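Local coordinates for protein putative dienelactone hydrolase (Klebsiella pneumoniae subsp. pneumoniae MGH 78578, PDB 3F67) that probably hydrolyses ester or lactone bonds, as a putative member of the dienelactone hydrolase family with an alpha/beta-hydrolase fold, at residues A98-V103 with W130-H135; V205-P208 with A213-A216; P19-R24 with H47-C52; E58-I63 with A236-Y241. All blocks are in the same frame, centred on the assembly; numbering follows the deposited sequence.

From the N terminus, contact 3 closes first: residues 47-52 of helix 46-57 cover residues 19-24 of strand 16-25, second in from the antiparallel edge of the sheet. The chain then enters 58-63, the opening half of contact 4, which joins the lead-in to strand 61-65 to the end region of helix 224-238, so its loop encloses contacts 1 and 2. Contact 1 joins helices 93-108 and 124-133; contact 2, later in series, links edge strand 202-207 to the loop after it. No loops cross. Contacts 3 and 4 meet through the Ala23 O to Ala62 N pair at 2.9 Å, while contacts 2 and 3 touch where Asn215 packs on His47.

Contact 1 of 4, residues A98-V103 with W130-H135; sequences ADLDHV and WLYAAH
Leu100 lays its CB over one face of the Tyr132 ring, a CH-pi contact between two helices of the alpha/beta-hydrolase fold, 93-108 and 124-133. The evidence is geometric: Leu100 CB stands 3.9 Å from the centroid of the Tyr132 ring and 29° off its normal. Leu100 CD1 extends the overlap toward the root of the ring, 3.7 Å from Tyr132 CD1. With Tyr132 CG anti to the backbone N (chi1 -162°), the phenol reaches across to the other helix and its hydroxyl meets the next residue, Asp101.

There the carboxylate is shared between two donors. Tyr132 OH gives its proton to Asp101 OD1 at 2.7 Å, on the anti lone pair, and the same hydroxyl is also hydrogen-bonded to Asn136. His135, just past the end of its helix, comes from the opposite direction, its ring close to the carboxylate plane, and His135 NE2 donates to Asp101 OD2 at 2.8 Å. Each carboxylate oxygen therefore has its own donor, which should limit rotation of the group. Leu97, one turn earlier on helix 93-108, touches the side chains of both Tyr132 and His135. The histidine bond is nearly straight at 167° and arrives on the syn side of Asp101 OD2.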
loop_
_atom_site.group_PDB
_atom_site.type_symbol
_atom_site.label_atom_id
_atom_site.label_comp_id
_atom_site.label_asym_id
_atom_site.label_seq_id
_atom_site.Cartn_x
_atom_site.Cartn_y
_atom_site.Cartn_z
ATOM N N ALA A 98 1.200 9.818 8.845
ATOM C CA ALA A 98 2.068 9.946 10.012
ATOM C C ALA A 98 2.351 8.558 10.630
ATOM O O ALA A 98 3.477 8.273 11.074
ATOM C CB ALA A 98 1.433 10.898 11.074
ATOM N N ASP A 99 1.350 7.688 10.638
ATOM C CA ASP A 99 1.571 6.322 11.137
ATOM C C ASP A 99 2.565 5.579 10.230
ATOM O O ASP A 99 3.363 4.774 10.733
ATOM C CB ASP A 99 0.240 5.529 11.204
ATOM C CG ASP A 99 -0.621 5.945 12.396
ATOM O OD1 ASP A 99 -0.072 6.508 13.389
ATOM O OD2 ASP A 99 -1.845 5.729 12.341
ATOM N N LEU A 100 2.468 5.758 8.909
ATOM C CA LEU A 100 3.428 5.084 8.040
ATOM C C LEU A 100 4.849 5.589 8.323
ATOM O O LEU A 100 5.813 4.784 8.282
ATOM C CB LEU A 100 3.090 5.274 6.581
ATOM C CG LEU A 100 1.737 4.667 6.206
ATOM C CD1 LEU A 100 1.362 5.005 4.757
ATOM C CD2 LEU A 100 1.724 3.111 6.429
ATOM N N ASP A 101 4.985 6.894 8.575
ATOM C CA ASP A 101 6.316 7.431 8.993
ATOM C C ASP A 101 6.809 6.708 10.252
ATOM O O ASP A 101 8.018 6.432 10.373
ATOM C CB ASP A 101 6.270 8.920 9.331
ATOM C CG ASP A 101 6.001 9.811 8.113
ATOM O OD1 ASP A 101 6.272 9.413 6.938
ATOM O OD2 ASP A 101 5.517 10.937 8.367
ATOM N N HIS A 102 5.895 6.426 11.196
ATOM C CA HIS A 102 6.346 5.736 12.422
ATOM C C HIS A 102 6.757 4.290 12.165
ATOM O O HIS A 102 7.636 3.735 12.849
ATOM C CB HIS A 102 5.299 5.847 13.545
ATOM C CG HIS A 102 5.297 7.198 14.186
ATOM N ND1 HIS A 102 4.690 8.288 13.609
ATOM C CD2 HIS A 102 5.881 7.652 15.324
ATOM C CE1 HIS A 102 4.867 9.354 14.373
ATOM N NE2 HIS A 102 5.576 8.995 15.428
ATOM N N VAL A 103 6.100 3.663 11.192
ATOM C CA VAL A 103 6.497 2.306 10.819
ATOM C C VAL A 103 7.952 2.371 10.251
ATOM O O VAL A 103 8.800 1.538 10.597
ATOM C CB VAL A 103 5.554 1.748 9.717
ATOM C CG1 VAL A 103 6.182 0.415 9.150
ATOM C CG2 VAL A 103 4.159 1.503 10.301
ATOM N N TRP A 130 -0.117 6.105 -3.191
ATOM C CA TRP A 130 0.160 7.325 -3.945
ATOM C C TRP A 130 0.401 8.508 -3.023
ATOM O O TRP A 130 1.341 9.290 -3.224
ATOM C CB TRP A 130 -1.041 7.666 -4.849
ATOM C CG TRP A 130 -1.207 6.790 -6.072
ATOM C CD1 TRP A 130 -2.150 5.793 -6.269
ATOM C CD2 TRP A 130 -0.459 6.885 -7.298
ATOM N NE1 TRP A 130 -2.019 5.264 -7.553
ATOM C CE2 TRP A 130 -0.986 5.913 -8.190
ATOM C CE3 TRP A 130 0.633 7.691 -7.718
ATOM C CZ2 TRP A 130 -0.479 5.723 -9.482
ATOM C CZ3 TRP A 130 1.146 7.509 -9.019
ATOM C CH2 TRP A 130 0.583 6.529 -9.891
ATOM N N LEU A 131 -0.493 8.683 -2.055
ATOM C CA LEU A 131 -0.348 9.812 -1.128
ATOM C C LEU A 131 1.004 9.786 -0.405
ATOM O O LEU A 131 1.638 10.850 -0.199
ATOM C CB LEU A 131 -1.484 9.860 -0.103
ATOM C CG LEU A 131 -2.921 10.001 -0.654
ATOM C CD1 LEU A 131 -3.943 10.182 0.504
ATOM C CD2 LEU A 131 -3.071 11.053 -1.692
ATOM N N TYR A 132 1.401 8.593 0.075
ATOM C CA TYR A 132 2.646 8.476 0.840
ATOM C C TYR A 132 3.866 8.814 -0.025
ATOM O O TYR A 132 4.855 9.426 0.467
ATOM C CB TYR A 132 2.799 7.047 1.435
ATOM C CG TYR A 132 3.820 7.045 2.547
ATOM C CD1 TYR A 132 3.598 7.769 3.718
ATOM C CD2 TYR A 132 5.023 6.366 2.388
ATOM C CE1 TYR A 132 4.546 7.819 4.720
ATOM C CE2 TYR A 132 6.005 6.391 3.407
ATOM C CZ TYR A 132 5.742 7.111 4.561
ATOM O OH TYR A 132 6.677 7.166 5.567
ATOM N N ALA A 133 3.795 8.468 -1.318
ATOM C CA ALA A 133 4.869 8.816 -2.234
ATOM C C ALA A 133 5.042 10.339 -2.416
ATOM O O ALA A 133 6.138 10.783 -2.741
ATOM C CB ALA A 133 4.689 8.106 -3.630
ATOM N N ALA A 134 3.997 11.126 -2.141
ATOM C CA ALA A 134 4.120 12.592 -2.143
ATOM C C ALA A 134 4.359 13.146 -0.735
ATOM O O ALA A 134 4.420 14.371 -0.533
ATOM C CB ALA A 134 2.859 13.222 -2.719
ATOM N N HIS A 135 4.458 12.266 0.250
ATOM C CA HIS A 135 4.597 12.720 1.643
ATOM C C HIS A 135 6.017 12.568 2.195
ATOM O O HIS A 135 6.541 13.478 2.848
ATOM C CB HIS A 135 3.590 11.954 2.505
ATOM C CG HIS A 135 3.766 12.155 3.983
ATOM N ND1 HIS A 135 3.229 13.236 4.659
ATOM C CD2 HIS A 135 4.409 11.405 4.911
ATOM C CE1 HIS A 135 3.541 13.144 5.946
ATOM N NE2 HIS A 135 4.238 12.031 6.127
#

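Contact 2 of 4, residues V205-P208 with A213-A216; sequences VVYP and AFNA
The backbones stay well apart, with Tyr207 CA and Phe214 CA, the nearest pair, separated by 9.5 Å; one partner ends a strand, while the other lies in a type I beta turn from Ala213 to Ala216, closed by Ala216 N bonding to Ala213 O at 3.1 Å. Two aromatic side chains bridge the gap. Phe214 CG sits between its backbone N and carbonyl carbon (chi1 67°), and from there the ring extends out of the turn toward the strand.

The touching is done by the far end of Phe214 and one side of Tyr207: Phe214 CZ lies 3.6 Å from Tyr207 CD2 and 3.9 Å from Tyr207 CE2. The centroids of the Tyr207 and Phe214 rings are 5.2 Å apart and their planes make 56°, a tilt that fits neither a parallel stack nor a T-shaped pair. No hydrogen bond joins the segments, so the contact is van der Waals in character. The phenol oxygen is also bonded, to Asp229.

Phe214 in turn meets Tyr146 edge-to-face. Its side chain comes close to Cys123, His212 and Asp180, a probable Cys-His-Asp triad, but does not touch them. Both side chains of the pair touch Ser226 of helix 224-238, while Tyr207 packs on Leu175 of the adjacent strand 172-177, placing the pair between that helix and the sheet edge.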
loop_
_atom_site.group_PDB
_atom_site.type_symbol
_atom_site.label_atom_id
_atom_site.label_comp_id
_atom_site.label_asym_id
_atom_site.label_seq_id
_atom_site.Cartn_x
_atom_site.Cartn_y
_atom_site.Cartn_z
ATOM N N VAL A 205 -0.064 0.476 -15.299
ATOM C CA VAL A 205 -0.285 -0.678 -16.167
ATOM C C VAL A 205 -1.723 -1.109 -15.963
ATOM O O VAL A 205 -2.150 -1.307 -14.817
ATOM C CB VAL A 205 0.687 -1.799 -15.782
ATOM C CG1 VAL A 205 0.330 -3.148 -16.537
ATOM C CG2 VAL A 205 2.159 -1.330 -16.051
ATOM N N VAL A 206 -2.483 -1.226 -17.075
ATOM C CA VAL A 206 -3.880 -1.622 -17.004
ATOM C C VAL A 206 -4.062 -3.032 -17.576
ATOM O O VAL A 206 -3.687 -3.293 -18.735
ATOM C CB VAL A 206 -4.763 -0.656 -17.796
ATOM C CG1 VAL A 206 -6.220 -1.090 -17.666
ATOM C CG2 VAL A 206 -4.586 0.765 -17.243
ATOM N N TYR A 207 -4.577 -3.937 -16.755
ATOM C CA TYR A 207 -4.785 -5.341 -17.140
ATOM C C TYR A 207 -6.166 -5.514 -17.774
ATOM O O TYR A 207 -7.179 -5.364 -17.090
ATOM C CB TYR A 207 -4.650 -6.256 -15.913
ATOM C CG TYR A 207 -3.211 -6.331 -15.460
ATOM C CD1 TYR A 207 -2.336 -7.276 -16.022
ATOM C CD2 TYR A 207 -2.713 -5.427 -14.512
ATOM C CE1 TYR A 207 -0.966 -7.315 -15.651
ATOM C CE2 TYR A 207 -1.361 -5.461 -14.139
ATOM C CZ TYR A 207 -0.521 -6.417 -14.693
ATOM O OH TYR A 207 0.799 -6.476 -14.336
ATOM N N PRO A 208 -6.209 -5.854 -19.076
ATOM C CA PRO A 208 -7.501 -5.940 -19.791
ATOM C C PRO A 208 -8.534 -6.870 -19.147
ATOM O O PRO A 208 -9.732 -6.614 -19.246
ATOM C CB PRO A 208 -7.128 -6.470 -21.196
ATOM C CG PRO A 208 -5.695 -6.258 -21.370
ATOM C CD PRO A 208 -5.052 -6.117 -19.949
ATOM N N ALA A 213 -9.258 -5.597 -7.158
ATOM C CA ALA A 213 -8.830 -6.633 -6.199
ATOM C C ALA A 213 -8.421 -7.939 -6.901
ATOM O O ALA A 213 -8.649 -9.059 -6.410
ATOM C CB ALA A 213 -9.916 -6.895 -5.119
ATOM N N PHE A 214 -7.758 -7.784 -8.032
ATOM C CA PHE A 214 -7.401 -8.979 -8.810
ATOM C C PHE A 214 -6.247 -9.793 -8.226
ATOM O O PHE A 214 -5.986 -10.906 -8.665
ATOM C CB PHE A 214 -7.165 -8.629 -10.300
ATOM C CG PHE A 214 -5.950 -7.762 -10.559
ATOM C CD1 PHE A 214 -4.648 -8.329 -10.574
ATOM C CD2 PHE A 214 -6.099 -6.402 -10.855
ATOM C CE1 PHE A 214 -3.539 -7.517 -10.859
ATOM C CE2 PHE A 214 -4.972 -5.577 -11.140
ATOM C CZ PHE A 214 -3.705 -6.147 -11.138
ATOM N N ASN A 215 -5.524 -9.215 -7.264
ATOM C CA ASN A 215 -4.520 -9.972 -6.555
ATOM C C ASN A 215 -5.031 -10.705 -5.319
ATOM O O ASN A 215 -4.268 -11.425 -4.662
ATOM C CB ASN A 215 -3.397 -9.002 -6.148
ATOM C CG ASN A 215 -2.133 -9.722 -5.731
ATOM O OD1 ASN A 215 -1.569 -10.528 -6.497
ATOM N ND2 ASN A 215 -1.678 -9.458 -4.495
ATOM N N ALA A 216 -6.326 -10.552 -5.002
ATOM C CA ALA A 216 -6.847 -11.141 -3.742
ATOM C C ALA A 216 -7.187 -12.607 -3.969
ATOM O O ALA A 216 -8.329 -12.970 -4.350
ATOM C CB ALA A 216 -8.064 -10.361 -3.236
#

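Contact 3 of 4, residues P19-R24 with H47-C52; sequences PAYHAR and HIRDLC
A chi1 of -178° swings the Tyr21 ring away from its backbone N and carries it from strand 16-25 to helix 46-57, and the bend of Arg49 at chi3 turns the guanidinium so that its face meets the CD1-CE1 rim of the ring. Strand 16-25 is antiparallel to strand 61-65, and it runs in nearly the same direction as the helix: the segment axes are 29° apart and 8.2 Å at closest approach.

Arg49 uses almost its whole side chain. Arg49 CB lies over one face of the Tyr21 ring, 3.9 Å from the centroid and close to the normal, a CH-pi contact. Farther out, the guanidinium flanks the CD1-CE1 rim, with Tyr21 CD1 over its face and Arg49 NH1 3.4 Å from Tyr21 CE1. The two flat groups are inclined by 36° and so do not lie flush. Arg49 is modelled in two conformers, and the guanidinium contacts hold for the one described. At the ring edge, near its plane, Cys52 CB comes to 3.9 Å from Tyr21 CD2. Two residues along the strand, Ala23 CB packs against the helix backbone, 3.6 Å from Cys52 O.

No hydrogen bond crosses between the segments; Tyr21 OH bonds to Arg53, and Arg49 NH2 forms a salt bridge with Glu8 on strand 4-13. The chemistry therefore divides in two: apolar and pi contact covers the ring, while the charge beside the rim is probably balanced by Glu8, tying the helix to a further strand as well.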
loop_
_atom_site.group_PDB
_atom_site.type_symbol
_atom_site.label_atom_id
_atom_site.label_comp_id
_atom_site.label_asym_id
_atom_site.label_seq_id
_atom_site.Cartn_x
_atom_site.Cartn_y
_atom_site.Cartn_z
ATOM N N PRO A 19 -0.643 -2.073 16.476
ATOM C CA PRO A 19 -0.273 -3.450 16.131
ATOM C C PRO A 19 0.239 -3.512 14.713
ATOM O O PRO A 19 -0.216 -2.746 13.853
ATOM C CB PRO A 19 -1.619 -4.219 16.184
ATOM C CG PRO A 19 -2.481 -3.359 17.035
ATOM C CD PRO A 19 -2.073 -1.947 16.759
ATOM N N ALA A 20 1.157 -4.440 14.480
ATOM C CA ALA A 20 1.659 -4.675 13.109
ATOM C C ALA A 20 2.162 -6.078 12.976
ATOM O O ALA A 20 2.648 -6.666 13.944
ATOM C CB ALA A 20 2.764 -3.696 12.751
ATOM N N TYR A 21 2.095 -6.589 11.758
ATOM C CA TYR A 21 2.661 -7.909 11.466
ATOM C C TYR A 21 3.941 -7.652 10.681
ATOM O O TYR A 21 3.994 -6.708 9.888
ATOM C CB TYR A 21 1.672 -8.666 10.573
ATOM C CG TYR A 21 2.113 -10.092 10.226
ATOM C CD1 TYR A 21 2.016 -11.119 11.171
ATOM C CD2 TYR A 21 2.583 -10.390 8.957
ATOM C CE1 TYR A 21 2.430 -12.436 10.842
ATOM C CE2 TYR A 21 2.960 -11.675 8.609
ATOM C CZ TYR A 21 2.885 -12.690 9.561
ATOM O OH TYR A 21 3.269 -13.967 9.227
ATOM N N HIS A 22 4.959 -8.467 10.892
ATOM C CA HIS A 22 6.195 -8.314 10.109
ATOM C C HIS A 22 6.785 -9.652 9.728
ATOM O O HIS A 22 6.626 -10.639 10.459
ATOM C CB HIS A 22 7.248 -7.424 10.841
ATOM C CG HIS A 22 7.701 -7.984 12.159
ATOM N ND1 HIS A 22 8.872 -8.696 12.315
ATOM C CD2 HIS A 22 7.118 -7.948 13.382
ATOM C CE1 HIS A 22 8.976 -9.100 13.573
ATOM N NE2 HIS A 22 7.935 -8.642 14.247
ATOM N N ALA A 23 7.451 -9.690 8.583
ATOM C CA ALA A 23 8.100 -10.921 8.104
ATOM C C ALA A 23 9.416 -10.512 7.479
ATOM O O ALA A 23 9.511 -9.432 6.869
ATOM C CB ALA A 23 7.201 -11.633 7.006
ATOM N N ARG A 24 10.413 -11.397 7.561
ATOM C CA ARG A 24 11.715 -11.082 6.956
ATOM C C ARG A 24 12.472 -12.373 6.682
ATOM O O ARG A 24 12.124 -13.419 7.250
ATOM C CB ARG A 24 12.557 -10.259 7.941
ATOM C CG ARG A 24 12.957 -11.067 9.189
ATOM C CD ARG A 24 13.637 -10.144 10.198
ATOM N NE ARG A 24 12.644 -9.310 10.906
ATOM C CZ ARG A 24 12.976 -8.249 11.655
ATOM N NH1 ARG A 24 14.263 -7.899 11.787
ATOM N NH2 ARG A 24 12.030 -7.544 12.271
ATOM N N HIS A 47 -4.810 -12.590 4.468
ATOM C CA HIS A 47 -4.279 -12.400 3.096
ATOM C C HIS A 47 -3.099 -11.388 3.161
ATOM O O HIS A 47 -2.087 -11.594 2.505
ATOM C CB HIS A 47 -5.367 -11.869 2.175
ATOM C CG HIS A 47 -4.865 -11.444 0.825
ATOM N ND1 HIS A 47 -4.191 -12.304 -0.017
ATOM C CD2 HIS A 47 -4.921 -10.253 0.178
ATOM C CE1 HIS A 47 -3.856 -11.667 -1.122
ATOM N NE2 HIS A 47 -4.295 -10.425 -1.038
ATOM N N ILE A 48 -3.251 -10.313 3.935
ATOM C CA ILE A 48 -2.171 -9.302 4.009
ATOM C C ILE A 48 -0.922 -9.916 4.682
ATOM O O ILE A 48 0.236 -9.656 4.260
ATOM C CB ILE A 48 -2.650 -8.009 4.741
ATOM C CG1 ILE A 48 -3.873 -7.396 4.006
ATOM C CG2 ILE A 48 -1.487 -7.006 4.906
ATOM C CD1 ILE A 48 -3.573 -6.955 2.536
ATOM N N ARG A 49 -1.145 -10.726 5.711
ATOM C CA ARG A 49 -0.041 -11.449 6.373
ATOM C C ARG A 49 0.681 -12.393 5.404
ATOM O O ARG A 49 1.918 -12.463 5.396
ATOM C CB ARG A 49 -0.560 -12.177 7.630
ATOM C CG ARG A 49 -1.246 -11.220 8.636
ATOM C CD ARG A 49 -2.069 -12.011 9.668
ATOM N NE ARG A 49 -1.263 -12.850 10.558
ATOM C CZ ARG A 49 -1.071 -12.608 11.860
ATOM N NH1 ARG A 49 -0.349 -13.445 12.594
ATOM N NH2 ARG A 49 -1.607 -11.544 12.442
ATOM N N ASP A 50 -0.085 -13.093 4.564
ATOM C CA ASP A 50 0.468 -13.942 3.476
ATOM C C ASP A 50 1.344 -13.096 2.526
ATOM O O ASP A 50 2.463 -13.504 2.184
ATOM C CB ASP A 50 -0.706 -14.596 2.717
ATOM C CG ASP A 50 -0.288 -15.607 1.662
ATOM O OD1 ASP A 50 0.833 -16.156 1.717
ATOM O OD2 ASP A 50 -1.156 -15.889 0.792
ATOM N N LEU A 51 0.850 -11.927 2.102
ATOM C CA LEU A 51 1.640 -11.058 1.254
ATOM C C LEU A 51 2.960 -10.629 1.916
ATOM O O LEU A 51 3.975 -10.552 1.223
ATOM C CB LEU A 51 0.814 -9.821 0.802
ATOM C CG LEU A 51 -0.437 -10.201 -0.048
ATOM C CD1 LEU A 51 -1.111 -8.910 -0.472
ATOM C CD2 LEU A 51 -0.122 -11.073 -1.277
ATOM N N CYS A 52 2.950 -10.312 3.225
ATOM C CA CYS A 52 4.194 -9.927 3.918
ATOM C C CYS A 52 5.170 -11.106 3.866
ATOM O O CYS A 52 6.372 -10.937 3.620
ATOM C CB CYS A 52 3.902 -9.605 5.395
ATOM S SG CYS A 52 3.045 -8.003 5.582
#

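Contact 4 of 4, residues E58-I63 with A236-Y241; sequences EGYLAI and AWFAQY
Tyr60 brings its hydroxyl against the CB of Phe238, and in the alpha/beta-hydrolase fold this places the lead-in to strand 61-65 beside the end of the C-terminal helix 224-238. The tight part is small. Tyr60 OH lies 3.3 Å from Phe238 CB and Tyr60 CZ 4.1 Å from the same carbon, so the phenol meets the root of the phenylalanine rather than its ring. Tyr60 CG stands beside its backbone N and anti to the carbonyl carbon (chi1 -66°), directing the ring toward the helix. Both side chains are buried and share a neighbour, Leu118 of strand 116-122.

On the looser side, contact passes to the chain end and to water. Ala239, an exposed residue, brings only its backbone N within 4.4 Å of Tyr60 OH. Before Tyr60, helix 46-57 ends in a Schellman motif with Gly59 at positive phi (110°). Beyond Phe238, a type I turn to Tyr241 folds the terminus back, and its OXT forms a salt bridge with Arg116. The remaining link is solvent-mediated: one water stands 2.8 Å from Tyr60 OH and donates to Tyr241 O, also at 2.8 Å.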
loop_
_atom_site.group_PDB
_atom_site.type_symbol
_atom_site.label_atom_id
_atom_site.label_comp_id
_atom_site.label_asym_id
_atom_site.label_seq_id
_atom_site.Cartn_x
_atom_site.Cartn_y
_atom_site.Cartn_z
ATOM N N GLU A 58 11.316 -12.941 -0.806
ATOM C CA GLU A 58 12.118 -12.235 -1.833
ATOM C C GLU A 58 13.266 -11.431 -1.280
ATOM O O GLU A 58 14.032 -10.818 -2.064
ATOM C CB GLU A 58 11.226 -11.300 -2.675
ATOM C CG GLU A 58 10.040 -12.014 -3.343
ATOM C CD GLU A 58 10.445 -12.950 -4.481
ATOM O OE1 GLU A 58 11.619 -12.934 -4.910
ATOM O OE2 GLU A 58 9.575 -13.708 -4.951
ATOM N N GLY A 59 13.362 -11.365 0.056
ATOM C CA GLY A 59 14.478 -10.686 0.718
ATOM C C GLY A 59 14.154 -9.384 1.434
ATOM O O GLY A 59 15.082 -8.728 1.931
ATOM N N TYR A 60 12.860 -9.059 1.544
ATOM C CA TYR A 60 12.415 -7.807 2.159
ATOM C C TYR A 60 11.979 -7.995 3.627
ATOM O O TYR A 60 11.501 -9.083 4.015
ATOM C CB TYR A 60 11.207 -7.240 1.376
ATOM C CG TYR A 60 11.609 -6.825 0.003
ATOM C CD1 TYR A 60 12.349 -5.627 -0.183
ATOM C CD2 TYR A 60 11.297 -7.598 -1.117
ATOM C CE1 TYR A 60 12.790 -5.249 -1.454
ATOM C CE2 TYR A 60 11.722 -7.207 -2.375
ATOM C CZ TYR A 60 12.448 -6.030 -2.536
ATOM O OH TYR A 60 12.885 -5.645 -3.770
ATOM N N LEU A 61 12.193 -6.949 4.421
ATOM C CA LEU A 61 11.511 -6.796 5.738
ATOM C C LEU A 61 10.170 -6.158 5.402
ATOM O O LEU A 61 10.094 -4.954 5.084
ATOM C CB LEU A 61 12.327 -5.901 6.695
ATOM C CG LEU A 61 11.584 -5.364 7.956
ATOM C CD1 LEU A 61 11.008 -6.542 8.748
ATOM C CD2 LEU A 61 12.606 -4.545 8.817
ATOM N N ALA A 62 9.111 -6.958 5.447
ATOM C CA ALA A 62 7.787 -6.471 5.051
ATOM C C ALA A 62 6.960 -6.263 6.299
ATOM O O ALA A 62 6.899 -7.154 7.180
ATOM C CB ALA A 62 7.083 -7.538 4.156
ATOM N N ILE A 63 6.331 -5.113 6.387
ATOM C CA ILE A 63 5.619 -4.724 7.661
ATOM C C ILE A 63 4.233 -4.218 7.314
ATOM O O ILE A 63 4.116 -3.305 6.496
ATOM C CB ILE A 63 6.383 -3.594 8.422
ATOM C CG1 ILE A 63 7.808 -4.057 8.760
ATOM C CG2 ILE A 63 5.631 -3.244 9.737
ATOM C CD1 ILE A 63 8.770 -2.850 9.008
ATOM N N ALA A 236 10.159 -6.160 -9.988
ATOM C CA ALA A 236 11.080 -5.510 -10.947
ATOM C C ALA A 236 11.252 -4.012 -10.626
ATOM O O ALA A 236 12.343 -3.449 -10.750
ATOM C CB ALA A 236 10.519 -5.677 -12.410
ATOM N N TRP A 237 10.167 -3.378 -10.170
ATOM C CA TRP A 237 10.164 -1.941 -9.912
ATOM C C TRP A 237 11.061 -1.669 -8.717
ATOM O O TRP A 237 11.766 -0.659 -8.673
ATOM C CB TRP A 237 8.724 -1.499 -9.608
ATOM C CG TRP A 237 8.510 -0.006 -9.597
ATOM C CD1 TRP A 237 8.392 0.792 -8.492
ATOM C CD2 TRP A 237 8.306 0.814 -10.731
ATOM N NE1 TRP A 237 8.151 2.103 -8.888
ATOM C CE2 TRP A 237 8.067 2.131 -10.262
ATOM C CE3 TRP A 237 8.285 0.558 -12.122
ATOM C CZ2 TRP A 237 7.814 3.212 -11.126
ATOM C CZ3 TRP A 237 8.021 1.625 -13.012
ATOM C CH2 TRP A 237 7.797 2.953 -12.506
ATOM N N PHE A 238 11.004 -2.557 -7.730
ATOM C CA PHE A 238 11.758 -2.431 -6.469
ATOM C C PHE A 238 13.211 -2.901 -6.573
ATOM O O PHE A 238 14.025 -2.645 -5.661
ATOM C CB PHE A 238 11.127 -3.282 -5.345
ATOM C CG PHE A 238 9.819 -2.732 -4.793
ATOM C CD1 PHE A 238 8.924 -3.586 -4.109
ATOM C CD2 PHE A 238 9.447 -1.385 -4.984
ATOM C CE1 PHE A 238 7.712 -3.096 -3.590
ATOM C CE2 PHE A 238 8.225 -0.868 -4.448
ATOM C CZ PHE A 238 7.357 -1.721 -3.761
ATOM N N ALA A 239 13.524 -3.599 -7.644
ATOM C CA ALA A 239 14.758 -4.439 -7.662
ATOM C C ALA A 239 16.069 -3.699 -7.355
ATOM O O ALA A 239 16.978 -4.274 -6.711
ATOM C CB ALA A 239 14.886 -5.149 -9.022
ATOM N N GLN A 240 16.218 -2.460 -7.831
ATOM C CA GLN A 240 17.508 -1.775 -7.659
ATOM C C GLN A 240 17.703 -1.151 -6.286
ATOM O O GLN A 240 18.819 -0.701 -5.981
ATOM C CB GLN A 240 17.669 -0.643 -8.709
ATOM C CG GLN A 240 16.887 0.646 -8.371
ATOM C CD GLN A 240 16.916 1.626 -9.517
ATOM O OE1 GLN A 240 17.822 2.432 -9.611
ATOM N NE2 GLN A 240 15.970 1.522 -10.408
ATOM N N TYR A 241 16.619 -1.036 -5.523
ATOM C CA TYR A 241 16.625 -0.217 -4.282
ATOM C C TYR A 241 17.057 -1.000 -3.059
ATOM O O TYR A 241 17.077 -2.240 -3.104
ATOM C CB TYR A 241 15.239 0.435 -4.068
ATOM C CG TYR A 241 14.873 1.314 -5.214
ATOM C CD1 TYR A 241 13.891 0.927 -6.158
ATOM C CD2 TYR A 241 15.544 2.527 -5.420
ATOM C CE1 TYR A 241 13.570 1.772 -7.259
ATOM C CE2 TYR A 241 15.225 3.360 -6.516
ATOM C CZ TYR A 241 14.240 2.959 -7.415
ATOM O OH TYR A 241 13.920 3.791 -8.461
ATOM O OXT TYR A 241 17.433 -0.373 -2.034
HETATM O O HOH W 1 15.443 -4.453 -3.637
#